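Local atomic coordinates of nucleoside 2-deoxyribosyltransferase (Enterococcus faecalis, PDB entry 7M5H), a protein that probably cleaves the N-glycosidic bond of deoxyribonucleosides or their monophosphates, or transfers the deoxyribosyl group between bases. Residues I7-P12 with L72-L77; V101-D106 with S148-L153. All blocks are in the same frame, centred on the assembly; numbering follows the deposited sequence.

Interaction 1. Residues I7-P12 with L72-L77; sequences IYFAGP and LLVALL
Tyr8 and Ala10 carry the backbone pairing of strand 7-10 with strand 72-76, two parallel strands whose axes approach to 4.6 Å at an angle of 16°. Tyr8 donates its N-H to Leu72 O and receives Val74 N on its O; Ala10 repeats the pattern two residues on, with its N 2.6 Å from Val74 O and its O 2.9 Å from Leu76 N. The last bond is the most bent of the four (N-H...O 147°). The same carbonyl oxygens also receive CA-H...O contacts, among them Ile7 CA to Leu72 O at 3.2 Å.

Apolar side chains pair on both faces of the sheet. On one, Ile7 CG2 meets Val74 CG2 at 3.7 Å, while the other branch of this valine, CG1, reaches the Phe9 ring at CD1 and CE1. With CG set anti to the backbone N (chi1 -167°), the Phe9 ring extends out over this face and somewhat toward Leu76, and its CZ rests against both leucine methyls, 3.6 Å from CD1 and 3.7 Å from CD2. On the opposite face Tyr8 and Leu73 run side by side, CD2 to CD1 3.7 Å, and the second leucine methyl, CD2, touches Ala10 CB.

Tyr8 OH is hydrogen-bonded to both Asp63 and Glu89, which fix the far end of the ring, and Gly11 N binds a glycerol, probably from the crystallisation liquor. Helix 16-30 packs on Phe9 and Leu76, helix 84-96 on Ala10 and Ala75, and strands 36-39 and 100-103 flank the pair in the Rossmann-like sheet.

Interaction 2. Residues V101-D106 with S148-L153; sequences VALYTD and SSEEDL
Leu103 and Val101 meet Leu153 in the apolar part of this contact, where the first turn of helix 150-159 lies against strand 100-103. Following strand 144-147 at the edge of the sheet, this helix turns back over the face where Leu103 also touches helix 16-30, as in a Rossmann-like alpha/beta fold. Val101 CG1 touches Leu153 CD1 at 3.7 Å, and the other methyl of this leucine, CD2, faces Leu103 CD2; the two leucines cross at about a right angle. Extended away from its own backbone N (chi1 178°), Leu103 also brings CD1 to within 3.4 Å of Ser149 O.

Past the end of the strand the contact runs to the backbone of Ser148: its CA makes a CA-H...O contact with Tyr104 O at 3.2 Å, and the Thr105 methyl CG2 rests 3.9 Å from Ser148 O.

Ser149 is the N-cap, its OG accepting from Asp152 N at 3.2 Å and its O from Leu153 N at 3.0 Å.

With no hydrogen bond between the segments, the contact rests mainly on methyls packing against methyls and backbone carbonyls, plus one CA-H...O contact, while Tyr104 OH is engaged by His130, and Thr105 OG1 by Asp78 and by Gln16 of a second subunit.

In the fold
From the N terminus, strand 5-10 enters the sheet first; the chain then passes through helix 16-30, strand 36-39 and helix 56-68 before strand 72-76 returns beside it and interaction 1 closes. Helix 84-96 next carries the chain to strand 100-103, where interaction 2 opens; it closes only after strand 144-147, at the start of helix 150-159. The two loops thus follow in series, neither nesting nor crossing. They meet at the shared border of strands 72-76 and 100-103, where Leu73 O and Ala75 O probably accept hydrogen bonds from Val101 N and Leu103 N. Together they join the centre of the parallel sheet to the C-terminal helix.

Interaction 1. Residues I7-P12 with L72-L77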
ATOM      1  N   ILE B   7      -8.816  26.200  -6.043  1.00 57.40           N
ATOM      2  CA  ILE B   7      -7.995  25.004  -6.180  1.00 55.79           C
ATOM      3  C   ILE B   7      -8.238  24.105  -4.977  1.00 49.71           C
ATOM      4  O   ILE B   7      -8.215  24.571  -3.831  1.00 49.94           O
ATOM      5  CB  ILE B   7      -6.502  25.355  -6.301  1.00 50.75           C
ATOM      6  CG1 ILE B   7      -6.248  26.216  -7.539  1.00 52.49           C
ATOM      7  CG2 ILE B   7      -5.658  24.090  -6.346  1.00 47.86           C
ATOM      8  CD1 ILE B   7      -4.797  26.607  -7.714  1.00 53.19           C
ATOM      9  N   TYR B   8      -8.472  22.822  -5.238  1.00 46.01           N
ATOM     10  CA  TYR B   8      -8.539  21.809  -4.193  1.00 47.67           C
ATOM     11  C   TYR B   8      -7.221  21.045  -4.184  1.00 46.51           C
ATOM     12  O   TYR B   8      -6.810  20.499  -5.214  1.00 44.26           O
ATOM     13  CB  TYR B   8      -9.711  20.854  -4.416  1.00 42.63           C
ATOM     14  CG  TYR B   8      -9.863  19.820  -3.322  1.00 40.90           C
ATOM     15  CD1 TYR B   8     -10.577  20.105  -2.165  1.00 46.43           C
ATOM     16  CD2 TYR B   8      -9.290  18.561  -3.444  1.00 38.85           C
ATOM     17  CE1 TYR B   8     -10.716  19.164  -1.161  1.00 43.95           C
ATOM     18  CE2 TYR B   8      -9.423  17.613  -2.446  1.00 45.62           C
ATOM     19  CZ  TYR B   8     -10.137  17.921  -1.307  1.00 45.25           C
ATOM     20  OH  TYR B   8     -10.274  16.981  -0.310  1.00 39.33           O
ATOM     21  N   PHE B   9      -6.565  21.007  -3.028  1.00 46.12           N
ATOM     22  CA  PHE B   9      -5.277  20.335  -2.878  1.00 44.52           C
ATOM     23  C   PHE B   9      -5.536  18.926  -2.356  1.00 47.68           C
ATOM     24  O   PHE B   9      -5.822  18.732  -1.171  1.00 42.30           O
ATOM     25  CB  PHE B   9      -4.361  21.121  -1.947  1.00 47.07           C
ATOM     26  CG  PHE B   9      -2.931  20.666  -1.977  1.00 46.95           C
ATOM     27  CD1 PHE B   9      -2.029  21.238  -2.858  1.00 43.43           C
ATOM     28  CD2 PHE B   9      -2.489  19.664  -1.130  1.00 45.03           C
ATOM     29  CE1 PHE B   9      -0.713  20.824  -2.892  1.00 43.75           C
ATOM     30  CE2 PHE B   9      -1.173  19.244  -1.156  1.00 46.27           C
ATOM     31  CZ  PHE B   9      -0.284  19.825  -2.039  1.00 42.19           C
ATOM     32  N   ALA B  10      -5.433  17.941  -3.245  1.00 38.41           N
ATOM     33  CA  ALA B  10      -5.644  16.547  -2.886  1.00 41.92           C
ATOM     34  C   ALA B  10      -4.312  15.894  -2.540  1.00 38.71           C
ATOM     35  O   ALA B  10      -3.332  16.031  -3.281  1.00 42.19           O
ATOM     36  CB  ALA B  10      -6.325  15.790  -4.027  1.00 35.76           C
ATOM     37  N   GLY B  11      -4.282  15.185  -1.417  1.00 39.43           N
ATOM     38  CA  GLY B  11      -3.090  14.509  -0.967  1.00 36.62           C
ATOM     39  C   GLY B  11      -3.256  13.975   0.439  1.00 36.33           C
ATOM     40  O   GLY B  11      -4.062  14.482   1.226  1.00 37.31           O
ATOM     41  N   PRO B  12      -2.508  12.925   0.779  1.00 32.44           N
ATOM     42  CA  PRO B  12      -2.529  12.433   2.161  1.00 39.56           C
ATOM     43  C   PRO B  12      -2.065  13.519   3.120  1.00 38.76           C
ATOM     44  O   PRO B  12      -1.181  14.318   2.800  1.00 36.36           O
ATOM     45  CB  PRO B  12      -1.561  11.243   2.131  1.00 34.93           C
ATOM     46  CG  PRO B  12      -0.688  11.488   0.938  1.00 36.16           C
ATOM     47  CD  PRO B  12      -1.572  12.167  -0.068  1.00 29.25           C
ATOM     48  N   LEU B  72      -9.966  23.697 -10.217  1.00 43.88           N
ATOM     49  CA  LEU B  72      -8.793  22.905 -10.548  1.00 42.41           C
ATOM     50  C   LEU B  72      -8.430  22.065  -9.333  1.00 50.41           C
ATOM     51  O   LEU B  72      -8.527  22.534  -8.197  1.00 45.70           O
ATOM     52  CB  LEU B  72      -7.612  23.797 -10.951  1.00 45.26           C
ATOM     53  CG  LEU B  72      -6.257  23.109 -11.129  1.00 45.29           C
ATOM     54  CD1 LEU B  72      -6.279  22.185 -12.338  1.00 42.78           C
ATOM     55  CD2 LEU B  72      -5.138  24.131 -11.245  1.00 48.54           C
ATOM     56  N   LEU B  73      -8.017  20.827  -9.576  1.00 42.54           N
ATOM     57  CA  LEU B  73      -7.624  19.910  -8.515  1.00 42.22           C
ATOM     58  C   LEU B  73      -6.139  19.605  -8.657  1.00 44.33           C
ATOM     59  O   LEU B  73      -5.696  19.137  -9.710  1.00 45.55           O
ATOM     60  CB  LEU B  73      -8.453  18.626  -8.569  1.00 37.85           C
ATOM     61  CG  LEU B  73      -8.302  17.644  -7.406  1.00 42.05           C
ATOM     62  CD1 LEU B  73      -9.667  17.266  -6.855  1.00 47.05           C
ATOM     63  CD2 LEU B  73      -7.545  16.401  -7.843  1.00 48.22           C
ATOM     64  N   VAL B  74      -5.374  19.890  -7.607  1.00 39.04           N
ATOM     65  CA  VAL B  74      -3.966  19.525  -7.533  1.00 40.06           C
ATOM     66  C   VAL B  74      -3.863  18.266  -6.683  1.00 40.69           C
ATOM     67  O   VAL B  74      -4.336  18.238  -5.542  1.00 46.13           O
ATOM     68  CB  VAL B  74      -3.116  20.665  -6.949  1.00 45.26           C
ATOM     69  CG1 VAL B  74      -1.678  20.208  -6.755  1.00 42.46           C
ATOM     70  CG2 VAL B  74      -3.171  21.882  -7.858  1.00 44.71           C
ATOM     71  N   ALA B  75      -3.254  17.219  -7.239  1.00 39.56           N
ATOM     72  CA  ALA B  75      -3.204  15.912  -6.601  1.00 37.76           C
ATOM     73  C   ALA B  75      -1.763  15.457  -6.427  1.00 37.78           C
ATOM     74  O   ALA B  75      -0.948  15.573  -7.346  1.00 33.92           O
ATOM     75  CB  ALA B  75      -3.983  14.873  -7.413  1.00 29.32           C
ATOM     76  N   LEU B  76      -1.457  14.937  -5.242  1.00 34.56           N
ATOM     77  CA  LEU B  76      -0.150  14.366  -4.946  1.00 33.70           C
ATOM     78  C   LEU B  76      -0.259  12.849  -5.035  1.00 32.88           C
ATOM     79  O   LEU B  76      -1.040  12.234  -4.300  1.00 35.94           O
ATOM     80  CB  LEU B  76       0.334  14.803  -3.562  1.00 35.19           C
ATOM     81  CG  LEU B  76       1.193  16.073  -3.493  1.00 45.97           C
ATOM     82  CD1 LEU B  76       0.605  17.207  -4.323  1.00 44.09           C
ATOM     83  CD2 LEU B  76       1.378  16.516  -2.050  1.00 43.36           C
ATOM     84  N   LEU B  77       0.519  12.249  -5.937  1.00 30.14           N
ATOM     85  CA  LEU B  77       0.420  10.824  -6.225  1.00 30.76           C
ATOM     86  C   LEU B  77       1.475   9.982  -5.516  1.00 31.17           C
ATOM     87  O   LEU B  77       1.398   8.750  -5.575  1.00 32.47           O
ATOM     88  CB  LEU B  77       0.524  10.580  -7.736  1.00 31.83           C
ATOM     89  CG  LEU B  77      -0.423  11.350  -8.658  1.00 29.18           C
ATOM     90  CD1 LEU B  77      -0.228  10.909 -10.102  1.00 28.27           C
ATOM     91  CD2 LEU B  77      -1.872  11.171  -8.231  1.00 26.41           C
TER

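Interaction 2. Residues V101-D106 with S148-L153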
ATOM      1  N   VAL B 101      -4.182  18.523 -12.095  1.00 38.88           N
ATOM      2  CA  VAL B 101      -2.737  18.616 -12.284  1.00 34.85           C
ATOM      3  C   VAL B 101      -2.076  17.859 -11.141  1.00 40.04           C
ATOM      4  O   VAL B 101      -2.216  18.241  -9.972  1.00 39.72           O
ATOM      5  CB  VAL B 101      -2.259  20.075 -12.333  1.00 36.72           C
ATOM      6  CG1 VAL B 101      -0.744  20.129 -12.456  1.00 38.96           C
ATOM      7  CG2 VAL B 101      -2.915  20.809 -13.493  1.00 42.69           C
ATOM      8  N   ALA B 102      -1.359  16.790 -11.472  1.00 36.24           N
ATOM      9  CA  ALA B 102      -0.813  15.878 -10.478  1.00 32.73           C
ATOM     10  C   ALA B 102       0.704  16.003 -10.389  1.00 39.63           C
ATOM     11  O   ALA B 102       1.385  16.265 -11.385  1.00 36.31           O
ATOM     12  CB  ALA B 102      -1.189  14.430 -10.798  1.00 27.76           C
ATOM     13  N   LEU B 103       1.224  15.797  -9.181  1.00 34.47           N
ATOM     14  CA  LEU B 103       2.654  15.847  -8.905  1.00 37.50           C
ATOM     15  C   LEU B 103       3.146  14.460  -8.512  1.00 31.28           C
ATOM     16  O   LEU B 103       2.544  13.802  -7.659  1.00 34.35           O
ATOM     17  CB  LEU B 103       2.963  16.850  -7.793  1.00 36.70           C
ATOM     18  CG  LEU B 103       4.434  16.939  -7.384  1.00 37.23           C
ATOM     19  CD1 LEU B 103       5.273  17.512  -8.518  1.00 39.54           C
ATOM     20  CD2 LEU B 103       4.597  17.765  -6.121  1.00 38.81           C
ATOM     21  N   TYR B 104       4.250  14.031  -9.124  1.00 34.41           N
ATOM     22  CA  TYR B 104       4.792  12.682  -8.940  1.00 35.70           C
ATOM     23  C   TYR B 104       6.316  12.782  -8.966  1.00 37.82           C
ATOM     24  O   TYR B 104       6.924  12.776 -10.041  1.00 36.19           O
ATOM     25  CB  TYR B 104       4.274  11.740 -10.022  1.00 30.89           C
ATOM     26  CG  TYR B 104       4.911  10.370 -10.027  1.00 35.98           C
ATOM     27  CD1 TYR B 104       4.848   9.549  -8.909  1.00 31.79           C
ATOM     28  CD2 TYR B 104       5.562   9.891 -11.157  1.00 33.54           C
ATOM     29  CE1 TYR B 104       5.424   8.292  -8.913  1.00 35.85           C
ATOM     30  CE2 TYR B 104       6.141   8.634 -11.170  1.00 34.76           C
ATOM     31  CZ  TYR B 104       6.069   7.840 -10.045  1.00 32.39           C
ATOM     32  OH  TYR B 104       6.643   6.590 -10.053  1.00 31.56           O
ATOM     33  N   THR B 105       6.929  12.857  -7.785  1.00 36.95           N
ATOM     34  CA  THR B 105       8.355  13.134  -7.657  1.00 35.89           C
ATOM     35  C   THR B 105       9.202  11.900  -7.375  1.00 36.73           C
ATOM     36  O   THR B 105      10.416  12.039  -7.198  1.00 42.43           O
ATOM     37  CB  THR B 105       8.597  14.158  -6.542  1.00 39.34           C
ATOM     38  OG1 THR B 105       8.240  13.582  -5.280  1.00 38.87           O
ATOM     39  CG2 THR B 105       7.771  15.409  -6.773  1.00 38.17           C
ATOM     40  N   ASP B 106       8.602  10.710  -7.321  1.00 36.41           N
ATOM     41  CA  ASP B 106       9.319   9.504  -6.915  1.00 35.59           C
ATOM     42  C   ASP B 106      10.584   9.311  -7.740  1.00 38.39           C
ATOM     43  O   ASP B 106      10.532   9.236  -8.971  1.00 33.32           O
ATOM     44  CB  ASP B 106       8.399   8.287  -7.048  1.00 33.92           C
ATOM     45  CG  ASP B 106       8.934   7.062  -6.323  1.00 38.40           C
ATOM     46  OD1 ASP B 106      10.072   6.638  -6.612  1.00 33.52           O
ATOM     47  OD2 ASP B 106       8.213   6.523  -5.455  1.00 34.70           O
ATOM     48  N   SER B 148       6.579  16.009 -12.750  1.00 37.67           N
ATOM     49  CA  SER B 148       7.522  15.302 -11.892  1.00 44.69           C
ATOM     50  C   SER B 148       8.367  16.231 -11.028  1.00 45.72           C
ATOM     51  O   SER B 148       9.283  15.760 -10.346  1.00 49.70           O
ATOM     52  CB  SER B 148       8.437  14.409 -12.738  1.00 41.18           C
ATOM     53  OG  SER B 148       9.170  15.179 -13.673  1.00 48.40           O
ATOM     54  N   SER B 149       8.089  17.532 -11.033  1.00 46.91           N
ATOM     55  CA  SER B 149       8.849  18.463 -10.213  1.00 51.31           C
ATOM     56  C   SER B 149       7.930  19.569  -9.721  1.00 54.26           C
ATOM     57  O   SER B 149       6.903  19.873 -10.333  1.00 45.94           O
ATOM     58  CB  SER B 149      10.035  19.061 -10.981  1.00 51.10           C
ATOM     59  OG  SER B 149       9.593  19.934 -12.005  1.00 53.52           O
ATOM     60  N   GLU B 150       8.319  20.170  -8.594  1.00 47.08           N
ATOM     61  CA  GLU B 150       7.561  21.292  -8.051  1.00 47.65           C
ATOM     62  C   GLU B 150       7.626  22.505  -8.968  1.00 53.23           C
ATOM     63  O   GLU B 150       6.659  23.272  -9.050  1.00 52.81           O
ATOM     64  CB  GLU B 150       8.083  21.644  -6.657  1.00 52.97           C
ATOM     65  CG  GLU B 150       8.119  20.459  -5.698  1.00 55.49           C
ATOM     66  CD  GLU B 150       8.861  20.768  -4.411  1.00 60.10           C
ATOM     67  OE1 GLU B 150       9.315  21.920  -4.247  1.00 54.89           O
ATOM     68  OE2 GLU B 150       8.991  19.858  -3.564  1.00 57.36           O
ATOM     69  N   GLU B 151       8.751  22.691  -9.662  1.00 51.00           N
ATOM     70  CA  GLU B 151       8.860  23.779 -10.629  1.00 54.31           C
ATOM     71  C   GLU B 151       7.814  23.640 -11.726  1.00 51.31           C
ATOM     72  O   GLU B 151       7.114  24.603 -12.059  1.00 52.39           O
ATOM     73  CB  GLU B 151      10.267  23.804 -11.228  1.00 55.97           C
ATOM     74  CG  GLU B 151      10.385  24.620 -12.504  1.00 74.28           C
ATOM     75  CD  GLU B 151      11.710  24.404 -13.209  1.00 88.26           C
ATOM     76  OE1 GLU B 151      12.678  23.993 -12.535  1.00 90.38           O
ATOM     77  OE2 GLU B 151      11.781  24.633 -14.435  1.00 93.40           O
ATOM     78  N   ASP B 152       7.687  22.441 -12.301  1.00 48.56           N
ATOM     79  CA  ASP B 152       6.706  22.242 -13.362  1.00 52.23           C
ATOM     80  C   ASP B 152       5.281  22.310 -12.831  1.00 51.33           C
ATOM     81  O   ASP B 152       4.364  22.683 -13.572  1.00 50.29           O
ATOM     82  CB  ASP B 152       6.953  20.907 -14.067  1.00 53.51           C
ATOM     83  CG  ASP B 152       8.330  20.827 -14.695  1.00 56.05           C
ATOM     84  OD1 ASP B 152       8.928  21.891 -14.956  1.00 56.93           O
ATOM     85  OD2 ASP B 152       8.814  19.700 -14.930  1.00 55.15           O
ATOM     86  N   LEU B 153       5.072  21.955 -11.561  1.00 45.89           N
ATOM     87  CA  LEU B 153       3.743  22.072 -10.971  1.00 42.26           C
ATOM     88  C   LEU B 153       3.308  23.530 -10.892  1.00 54.30           C
ATOM     89  O   LEU B 153       2.199  23.884 -11.309  1.00 50.11           O
ATOM     90  CB  LEU B 153       3.726  21.430  -9.583  1.00 46.24           C
ATOM     91  CG  LEU B 153       2.430  21.603  -8.787  1.00 49.90           C
ATOM     92  CD1 LEU B 153       1.276  20.894  -9.479  1.00 45.44           C
ATOM     93  CD2 LEU B 153       2.600  21.101  -7.361  1.00 44.83           C
TER